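Local coordinates for protein 5-oxopent-3-ene-1,2,5-tricarboxylate decarboxylase (Exiguobacterium antarcticum B7, PDB 6IYM) that belongs to the fumarylacetoacetate hydrolase family of magnesium-binding proteins and carries a magnesium ion bound by acidic side chains, at residues 103-106 with 107-111; 168-171 with 172-176; 184-187 with 188-191; 218-221 with 222-226. All coordinates share one frame; numbering follows the deposited sequence.

How the interactions relate
All four contacts are local, each within one continuous piece of chain, and they follow one another in series through the fumarylacetoacetate hydrolase C-terminal region. Interactions 1 and 2 touch, their centres about 14 Å apart, where Ser103 and Val105 pack on the backbone of 173-176. Strand 104-105 runs parallel beside strand 178-186, from whose far end interaction 3 turns off, about 23 Å from interaction 1 between centres. Interaction 4, on helix 218-225, lies about 17 Å from interaction 3, again between centres, and like interaction 2 touches the second subunit. Interaction 2 thus joins the magnesium site to the dimer interface, while interactions 1 and 3 turn the chain out of neighbouring strands of one sheet.

Interaction 1 of 4, residues 103-106 with 107-111; sequences SIVG and PFDPI
A type II beta turn from Gly106 to Asp109 carries the chain away from the short strand 104-105, and a side chain of the turn reaches back to reinforce it. Gly106 is gripped at both ends of its backbone by Asp109. The amide N of Asp109 closes the turn on Gly106 O at 3.2 Å, while OD2 of the Asp109 carboxylate takes the N-H of Gly106 at 3.0 Å in a nearly straight bond of 167°. That N-H comes from above the carboxylate plane, 55° out of it. The Asp109 side chain reaches the amide because CG stands beside its own backbone N and opposite the carbonyl carbon (chi1 -77°). Its CB lies 3.6 Å from CB of Val105, and the two side chains run antiparallel alongside one another. Val105 also turns CG2 to the Asp109 methylene, 3.8 Å from CB, so an apolar flank runs beside the polar grip. The other carboxylate oxygen, OD1, makes a salt bridge to Arg61, which would help hold the group's rotation and probably favours its charged form. Asn273 ND2 binds both Gly106 O and Asp109 O, fastening the turn to strand 269-276. Val105 pairs through its backbone with Cys178 at the start of strand 178-186, whereas Ile111 pairs with Gln274 and Lys276, so the turn passes the chain from one sheet to the other.

Interaction 2 of 4, residues 168-171 with 172-176; sequences FFRG and KSLDG
One face of the Phe169 ring is covered by Ser173, whose CB makes a CH-pi contact 4.3 Å from the ring centroid, offset toward the rim. The Arg170 guanidinium has Leu174 CD2 over one face, 3.7 Å from NH1, with the two side chains crossing at a slant. Phe168 meets Lys172 differently: its CB lies 3.9 Å from Lys172 CD, and the lysine CE approaches its ring obliquely, while Phe97 packs on that ring edge-to-face. The backbone here coils with helical angles. Ser173 N binds Arg170 O at 3.0 Å, and Lys172 N reaches Phe169 O at 3.3 Å from well above the carbonyl plane, and more weakly Phe168 O. Ser173 OG lies 2.5 Å from Phe169 O, shorter than a hydrogen bond normally is, so the exact length is doubtful. With OG opposite its own carbonyl carbon (chi1 -63°), the serine hydroxyl is turned back toward this oxygen; OG has a further partner in Ala100 N. Arg170 NH2 binds Arg227 O of the second subunit, which ties the turn to the dimer interface. The Lys172 chain runs extended and then bends at its last torsion, and its NZ binds Asp155 OD2 and Thr157 OG1. Asp155 is a magnesium ligand with Glu124 and Glu126; Lys172, its side chain about 4 Å from the ion, thus places the turn at the second shell of the magnesium site.

Interaction 3 of 4, residues 184-187 with 188-191; sequences IVTE and DAFD. Unlike the reference sequence in segment 188-191: Ala189 (reference Ser).
Val185 lays its CG2 methyl against the root of the Phe190 side chain, 3.4 Å from both CG and CD1 of the ring and 3.5 Å from its CB. The approach is oblique to the ring, and the two side chains are inclined to each other. Phe190 extends its ring opposite its own backbone N (chi1 -168°), which brings the ring back to Val185. Elsewhere in the chain, Tyr150 meets it ring to ring with planes at about 40°, and Val195 and Ile268 pack on it. Between the two apolar residues the chain makes a tight turn, with Ala189 N bonded to Thr186 O at 3.0 Å, the donor lying well above the carbonyl plane. This turn ends strand 178-186, a member of the large mixed sheet in which Val185 pairs through its backbone with Tyr150 of strand 147-158 and Ile184 with Trp5 of strand 4-10. The methyl of Ala189, a serine in the reference sequence, lies 3.4 Å from Thr186 OG1, whose hydrogen-bond partner is Met3 O. Glu187 bends at its second torsion, bringing its carboxylate back toward the Asp188 amide. Its OE1 comes 3.9 Å from OD1 of Asp188, with the carboxylate planes 60° apart; the proximity of like charges may raise the proton affinity of one or both groups. Glu187 OE2 accepts from a water at 2.8 Å, and the same water lies 3.1 Å from Phe190 O.

Interaction 4 of 4, residues 218-221 with 222-226; sequences VVTI and LTEVS
The backbone of 218-226 is regular alpha-helix as far as Val225, with bonds from residue i+4 to i such as Leu222 N to Val218 O (3.0 Å, 171°) and Thr223 N to Val219 O (2.9 Å). Three i, i+4 pairs run alongside each other in a common direction. Val218 CG1 meets Leu222 CD1 at 4.0 Å, on the face packed against strand 121-131 through Ile129, with Ile131 also touching Leu222. Ile221 CG2 touches Val225 CG2 at 3.8 Å. Thr220 CG2 runs beside Glu224 CG, although the polar ends find partners elsewhere, Thr220 OG1 with Asp217 and Glu224 OE2 in a salt bridge with Arg227. At the C-terminal end, Leu222 O receives both Ser226 N and Ser226 OG, the latter at 2.9 Å, from opposite faces of its plane. Thr223 OG1 adds a weak bond to Val219 O, helped by a first torsion (chi1 -78°) that swings the hydroxyl back along the helix. Of the two hydroxyls, then, Ser226 OG binds its carbonyl firmly and also meets Leu138 N, while that of Thr223 holds only weakly; Val218 and Leu222 supply the packing against the sheet, whereas Val225 lies against Phe94 and Arg170 of the second subunit.

Interaction 1 of 4, residues 103-106 with 107-111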
loop_
_atom_site.group_PDB
_atom_site.type_symbol
_atom_site.label_atom_id
_atom_site.label_comp_id
_atom_site.label_asym_id
_atom_site.label_seq_id
_atom_site.Cartn_x
_atom_site.Cartn_y
_atom_site.Cartn_z
ATOM N N SER A 103 1.762 3.504 9.423
ATOM C CA SER A 103 0.877 4.474 10.149
ATOM C C SER A 103 0.034 3.793 11.227
ATOM O O SER A 103 -0.517 4.529 12.085
ATOM C CB SER A 103 0.012 5.279 9.223
ATOM O OG SER A 103 -1.035 4.496 8.670
ATOM N N ILE A 104 -0.017 2.464 11.242
ATOM C CA ILE A 104 -0.849 1.653 12.182
ATOM C C ILE A 104 -0.345 1.824 13.615
ATOM O O ILE A 104 0.844 1.760 13.824
ATOM C CB ILE A 104 -0.817 0.175 11.792
ATOM C CG1 ILE A 104 -1.503 -0.083 10.442
ATOM C CG2 ILE A 104 -1.382 -0.673 12.919
ATOM C CD1 ILE A 104 -2.983 0.157 10.439
ATOM N N VAL A 105 -1.271 2.010 14.548
ATOM C CA VAL A 105 -1.051 1.855 16.007
ATOM C C VAL A 105 -2.263 1.100 16.520
ATOM O O VAL A 105 -3.280 1.060 15.809
ATOM C CB VAL A 105 -0.864 3.217 16.711
ATOM C CG1 VAL A 105 0.309 3.997 16.127
ATOM C CG2 VAL A 105 -2.122 4.078 16.677
ATOM N N GLY A 106 -2.163 0.562 17.727
ATOM C CA GLY A 106 -3.207 -0.280 18.326
ATOM C C GLY A 106 -3.995 0.487 19.376
ATOM O O GLY A 106 -3.794 1.678 19.572
ATOM N N PRO A 107 -4.909 -0.181 20.096
ATOM C CA PRO A 107 -5.706 0.491 21.114
ATOM C C PRO A 107 -4.857 1.250 22.158
ATOM O O PRO A 107 -3.823 0.743 22.581
ATOM C CB PRO A 107 -6.499 -0.664 21.730
ATOM C CG PRO A 107 -6.596 -1.673 20.630
ATOM C CD PRO A 107 -5.259 -1.592 19.919
ATOM N N PHE A 108 -5.296 2.476 22.491
ATOM C CA PHE A 108 -4.746 3.386 23.535
ATOM C C PHE A 108 -3.351 3.884 23.177
ATOM O O PHE A 108 -2.815 4.682 23.962
ATOM C CB PHE A 108 -4.732 2.710 24.904
ATOM C CG PHE A 108 -6.099 2.402 25.454
ATOM C CD1 PHE A 108 -6.946 3.433 25.836
ATOM C CD2 PHE A 108 -6.531 1.096 25.590
ATOM C CE1 PHE A 108 -8.212 3.154 26.329
ATOM C CE2 PHE A 108 -7.804 0.817 26.063
ATOM C CZ PHE A 108 -8.629 1.844 26.467
ATOM N N ASP A 109 -2.803 3.493 22.019
ATOM C CA ASP A 109 -1.524 4.054 21.521
ATOM C C ASP A 109 -1.734 5.515 21.172
ATOM O O ASP A 109 -2.737 5.879 20.545
ATOM C CB ASP A 109 -0.985 3.347 20.277
ATOM C CG ASP A 109 -0.349 2.017 20.589
ATOM O OD1 ASP A 109 -0.311 1.687 21.785
ATOM O OD2 ASP A 109 0.046 1.295 19.626
ATOM N N PRO A 110 -0.733 6.355 21.481
ATOM C CA PRO A 110 -0.746 7.744 21.050
ATOM C C PRO A 110 -0.754 7.892 19.517
ATOM O O PRO A 110 -0.163 7.055 18.820
ATOM C CB PRO A 110 0.566 8.321 21.609
ATOM C CG PRO A 110 1.017 7.335 22.666
ATOM C CD PRO A 110 0.480 5.990 22.242
ATOM N N ILE A 111 -1.449 8.925 19.027
ATOM C CA ILE A 111 -1.340 9.421 17.631
ATOM C C ILE A 111 -0.309 10.551 17.646
ATOM O O ILE A 111 -0.552 11.556 18.315
ATOM C CB ILE A 111 -2.709 9.897 17.100
ATOM C CG1 ILE A 111 -3.700 8.741 16.925
ATOM C CG2 ILE A 111 -2.561 10.683 15.817
ATOM C CD1 ILE A 111 -5.123 9.154 17.193
#

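Interaction 2 of 4, residues 168-171 with 172-176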
loop_
_atom_site.group_PDB
_atom_site.type_symbol
_atom_site.label_atom_id
_atom_site.label_comp_id
_atom_site.label_asym_id
_atom_site.label_seq_id
_atom_site.Cartn_x
_atom_site.Cartn_y
_atom_site.Cartn_z
ATOM N N PHE A 168 -4.486 11.689 -1.600
ATOM C CA PHE A 168 -4.729 11.660 -0.131
ATOM C C PHE A 168 -3.613 10.908 0.610
ATOM O O PHE A 168 -3.458 11.156 1.815
ATOM C CB PHE A 168 -6.129 11.114 0.156
ATOM C CG PHE A 168 -7.255 11.971 -0.361
ATOM C CD1 PHE A 168 -7.045 13.281 -0.758
ATOM C CD2 PHE A 168 -8.536 11.463 -0.420
ATOM C CE1 PHE A 168 -8.087 14.054 -1.243
ATOM C CE2 PHE A 168 -9.583 12.237 -0.888
ATOM C CZ PHE A 168 -9.357 13.534 -1.296
ATOM N N PHE A 169 -2.827 10.082 -0.090
ATOM C CA PHE A 169 -1.874 9.087 0.466
ATOM C C PHE A 169 -1.034 9.664 1.606
ATOM O O PHE A 169 -1.073 9.121 2.710
ATOM C CB PHE A 169 -0.884 8.593 -0.592
ATOM C CG PHE A 169 0.198 7.720 -0.012
ATOM C CD1 PHE A 169 -0.118 6.536 0.621
ATOM C CD2 PHE A 169 1.524 8.093 -0.077
ATOM C CE1 PHE A 169 0.880 5.740 1.159
ATOM C CE2 PHE A 169 2.518 7.292 0.452
ATOM C CZ PHE A 169 2.197 6.126 1.076
ATOM N N ARG A 170 -0.260 10.707 1.332
ATOM C CA ARG A 170 0.712 11.270 2.299
ATOM C C ARG A 170 -0.036 11.793 3.535
ATOM O O ARG A 170 0.358 11.423 4.628
ATOM C CB ARG A 170 1.583 12.373 1.686
ATOM C CG ARG A 170 2.590 12.927 2.684
ATOM C CD ARG A 170 3.846 13.552 2.089
ATOM N NE ARG A 170 4.438 14.427 3.094
ATOM C CZ ARG A 170 5.129 14.013 4.138
ATOM N NH1 ARG A 170 5.365 12.727 4.346
ATOM N NH2 ARG A 170 5.590 14.897 4.997
ATOM N N GLY A 171 -1.050 12.633 3.356
ATOM C CA GLY A 171 -1.787 13.259 4.474
ATOM C C GLY A 171 -2.530 12.240 5.329
ATOM O O GLY A 171 -2.969 12.635 6.423
ATOM N N LYS A 172 -2.634 10.972 4.887
ATOM C CA LYS A 172 -3.314 9.880 5.643
ATOM C C LYS A 172 -2.305 8.866 6.188
ATOM O O LYS A 172 -2.738 7.919 6.859
ATOM C CB LYS A 172 -4.378 9.226 4.758
ATOM C CG LYS A 172 -5.555 10.154 4.495
ATOM C CD LYS A 172 -6.708 9.591 3.732
ATOM C CE LYS A 172 -7.881 10.560 3.664
ATOM N NZ LYS A 172 -8.879 10.354 4.746
ATOM N N SER A 173 -1.008 9.055 5.928
ATOM C CA SER A 173 -0.001 7.984 6.061
ATOM C C SER A 173 1.165 8.354 6.988
ATOM O O SER A 173 2.056 7.481 7.176
ATOM C CB SER A 173 0.452 7.562 4.691
ATOM O OG SER A 173 -0.643 7.024 3.976
ATOM N N LEU A 174 1.131 9.514 7.655
ATOM C CA LEU A 174 2.155 9.885 8.673
ATOM C C LEU A 174 2.117 8.877 9.811
ATOM O O LEU A 174 1.005 8.413 10.111
ATOM C CB LEU A 174 1.849 11.288 9.213
ATOM C CG LEU A 174 1.963 12.429 8.210
ATOM C CD1 LEU A 174 2.086 13.763 8.929
ATOM C CD2 LEU A 174 3.149 12.240 7.278
ATOM N N ASP A 175 3.250 8.598 10.465
ATOM C CA ASP A 175 3.302 7.640 11.590
ATOM C C ASP A 175 2.218 8.046 12.622
ATOM O O ASP A 175 2.135 9.228 12.973
ATOM C CB ASP A 175 4.706 7.549 12.202
ATOM C CG ASP A 175 5.804 7.053 11.244
ATOM O OD1 ASP A 175 5.494 6.647 10.089
ATOM O OD2 ASP A 175 6.969 7.106 11.635
ATOM N N GLY A 176 1.405 7.096 13.081
ATOM C CA GLY A 176 0.361 7.311 14.098
ATOM C C GLY A 176 -1.022 7.460 13.491
ATOM O O GLY A 176 -1.993 7.354 14.260
#

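Interaction 3 of 4, residues 184-187 with 188-191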
loop_
_atom_site.group_PDB
_atom_site.type_symbol
_atom_site.label_atom_id
_atom_site.label_comp_id
_atom_site.label_asym_id
_atom_site.label_seq_id
_atom_site.Cartn_x
_atom_site.Cartn_y
_atom_site.Cartn_z
ATOM N N ILE A 184 -11.295 -8.234 16.249
ATOM C CA ILE A 184 -11.961 -8.577 14.964
ATOM C C ILE A 184 -13.191 -9.411 15.341
ATOM O O ILE A 184 -13.023 -10.448 15.984
ATOM C CB ILE A 184 -10.953 -9.311 14.060
ATOM C CG1 ILE A 184 -9.758 -8.417 13.713
ATOM C CG2 ILE A 184 -11.619 -9.853 12.805
ATOM C CD1 ILE A 184 -8.645 -9.144 12.999
ATOM N N VAL A 185 -14.390 -8.989 14.963
ATOM C CA VAL A 185 -15.592 -9.850 15.154
ATOM C C VAL A 185 -15.746 -10.655 13.865
ATOM O O VAL A 185 -15.624 -10.049 12.797
ATOM C CB VAL A 185 -16.866 -9.049 15.472
ATOM C CG1 VAL A 185 -16.689 -8.239 16.741
ATOM C CG2 VAL A 185 -17.267 -8.137 14.320
ATOM N N THR A 186 -16.004 -11.955 13.985
ATOM C CA THR A 186 -16.042 -12.931 12.858
ATOM C C THR A 186 -17.248 -12.614 11.981
ATOM O O THR A 186 -18.246 -12.043 12.490
ATOM C CB THR A 186 -16.041 -14.377 13.374
ATOM O OG1 THR A 186 -17.127 -14.530 14.283
ATOM C CG2 THR A 186 -14.768 -14.751 14.098
ATOM N N GLU A 187 -17.145 -12.931 10.697
ATOM C CA GLU A 187 -18.168 -12.580 9.676
ATOM C C GLU A 187 -19.504 -13.186 10.105
ATOM O O GLU A 187 -20.552 -12.541 9.880
ATOM C CB GLU A 187 -17.758 -13.101 8.302
ATOM C CG GLU A 187 -18.716 -12.720 7.188
ATOM C CD GLU A 187 -19.921 -13.644 7.069
ATOM O OE1 GLU A 187 -19.737 -14.868 7.235
ATOM O OE2 GLU A 187 -21.042 -13.137 6.825
ATOM N N ASP A 188 -19.438 -14.379 10.697
ATOM C CA ASP A 188 -20.604 -15.211 11.074
ATOM C C ASP A 188 -21.368 -14.528 12.220
ATOM O O ASP A 188 -22.579 -14.653 12.227
ATOM C CB ASP A 188 -20.153 -16.639 11.405
ATOM C CG ASP A 188 -21.068 -17.686 10.791
ATOM O OD1 ASP A 188 -21.440 -17.511 9.615
ATOM O OD2 ASP A 188 -21.434 -18.644 11.505
ATOM N N ALA A 189 -20.678 -13.779 13.091
ATOM C CA ALA A 189 -21.178 -13.195 14.361
ATOM C C ALA A 189 -21.560 -11.721 14.203
ATOM O O ALA A 189 -21.782 -11.067 15.238
ATOM C CB ALA A 189 -20.122 -13.323 15.432
ATOM N N PHE A 190 -21.619 -11.193 12.984
ATOM C CA PHE A 190 -21.712 -9.727 12.772
ATOM C C PHE A 190 -22.389 -9.425 11.442
ATOM O O PHE A 190 -21.829 -9.866 10.435
ATOM C CB PHE A 190 -20.313 -9.115 12.806
ATOM C CG PHE A 190 -20.311 -7.616 12.895
ATOM C CD1 PHE A 190 -20.425 -6.981 14.127
ATOM C CD2 PHE A 190 -20.302 -6.848 11.750
ATOM C CE1 PHE A 190 -20.440 -5.597 14.198
ATOM C CE2 PHE A 190 -20.316 -5.462 11.819
ATOM C CZ PHE A 190 -20.376 -4.838 13.046
ATOM N N ASP A 191 -23.519 -8.699 11.464
ATOM C CA ASP A 191 -24.226 -8.184 10.260
ATOM C C ASP A 191 -23.930 -6.690 10.169
ATOM O O ASP A 191 -24.274 -5.931 11.067
ATOM C CB ASP A 191 -25.731 -8.479 10.323
ATOM C CG ASP A 191 -26.548 -8.114 9.082
ATOM O OD1 ASP A 191 -26.089 -7.290 8.267
ATOM O OD2 ASP A 191 -27.661 -8.656 8.942
HETATM O O HOH W 1 -21.060 -10.405 7.500
#

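Interaction 4 of 4, residues 218-221 with 222-226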
loop_
_atom_site.group_PDB
_atom_site.type_symbol
_atom_site.label_atom_id
_atom_site.label_comp_id
_atom_site.label_asym_id
_atom_site.label_seq_id
_atom_site.Cartn_x
_atom_site.Cartn_y
_atom_site.Cartn_z
ATOM N N VAL A 218 -21.336 -3.080 2.352
ATOM C CA VAL A 218 -20.122 -3.937 2.446
ATOM C C VAL A 218 -20.021 -4.776 1.158
ATOM O O VAL A 218 -18.983 -4.679 0.448
ATOM C CB VAL A 218 -20.148 -4.770 3.740
ATOM C CG1 VAL A 218 -19.123 -5.907 3.735
ATOM C CG2 VAL A 218 -19.950 -3.878 4.951
ATOM N N VAL A 219 -21.068 -5.512 0.797
ATOM C CA VAL A 219 -21.041 -6.388 -0.417
ATOM C C VAL A 219 -20.691 -5.561 -1.661
ATOM O O VAL A 219 -19.776 -5.981 -2.386
ATOM C CB VAL A 219 -22.315 -7.238 -0.572
ATOM C CG1 VAL A 219 -22.453 -7.834 -1.961
ATOM C CG2 VAL A 219 -22.337 -8.354 0.459
ATOM N N THR A 220 -21.271 -4.381 -1.876
ATOM C CA THR A 220 -20.950 -3.524 -3.060
ATOM C C THR A 220 -19.484 -3.070 -3.030
ATOM O O THR A 220 -18.838 -2.995 -4.089
ATOM C CB THR A 220 -21.860 -2.293 -3.124
ATOM O OG1 THR A 220 -23.184 -2.769 -2.930
ATOM C CG2 THR A 220 -21.783 -1.528 -4.424
ATOM N N ILE A 221 -18.966 -2.708 -1.857
ATOM C CA ILE A 221 -17.537 -2.314 -1.739
ATOM C C ILE A 221 -16.687 -3.504 -2.221
ATOM O O ILE A 221 -15.864 -3.296 -3.112
ATOM C CB ILE A 221 -17.193 -1.860 -0.304
ATOM C CG1 ILE A 221 -17.763 -0.466 -0.009
ATOM C CG2 ILE A 221 -15.698 -1.936 -0.090
ATOM C CD1 ILE A 221 -17.881 -0.139 1.447
ATOM N N LEU A 222 -16.902 -4.702 -1.678
ATOM C CA LEU A 222 -16.118 -5.922 -2.018
ATOM C C LEU A 222 -16.183 -6.200 -3.526
ATOM O O LEU A 222 -15.116 -6.353 -4.158
ATOM C CB LEU A 222 -16.674 -7.098 -1.221
ATOM C CG LEU A 222 -16.418 -7.058 0.283
ATOM C CD1 LEU A 222 -17.263 -8.117 0.982
ATOM C CD2 LEU A 222 -14.951 -7.261 0.585
ATOM N N THR A 223 -17.400 -6.234 -4.076
ATOM C CA THR A 223 -17.707 -6.387 -5.528
ATOM C C THR A 223 -16.908 -5.381 -6.370
ATOM O O THR A 223 -16.252 -5.803 -7.342
ATOM C CB THR A 223 -19.213 -6.199 -5.736
ATOM O OG1 THR A 223 -19.800 -7.440 -5.320
ATOM C CG2 THR A 223 -19.554 -5.787 -7.147
ATOM N N GLU A 224 -16.953 -4.092 -6.023
ATOM C CA GLU A 224 -16.359 -3.002 -6.843
ATOM C C GLU A 224 -14.827 -2.988 -6.713
ATOM O O GLU A 224 -14.139 -2.781 -7.721
ATOM C CB GLU A 224 -16.935 -1.659 -6.401
ATOM C CG GLU A 224 -18.365 -1.446 -6.831
ATOM C CD GLU A 224 -18.486 -1.128 -8.306
ATOM O OE1 GLU A 224 -17.988 -0.049 -8.712
ATOM O OE2 GLU A 224 -19.039 -1.975 -9.049
ATOM N N VAL A 225 -14.310 -3.173 -5.503
ATOM C CA VAL A 225 -12.861 -3.056 -5.182
ATOM C C VAL A 225 -12.105 -4.155 -5.923
ATOM O O VAL A 225 -11.024 -3.870 -6.425
ATOM C CB VAL A 225 -12.628 -3.107 -3.660
ATOM C CG1 VAL A 225 -11.166 -3.227 -3.292
ATOM C CG2 VAL A 225 -13.210 -1.870 -3.004
ATOM N N SER A 226 -12.676 -5.351 -5.989
ATOM C CA SER A 226 -11.990 -6.577 -6.457
ATOM C C SER A 226 -12.078 -6.729 -7.975
ATOM O O SER A 226 -11.609 -7.748 -8.470
ATOM C CB SER A 226 -12.575 -7.783 -5.811
ATOM O OG SER A 226 -13.910 -7.992 -6.250
#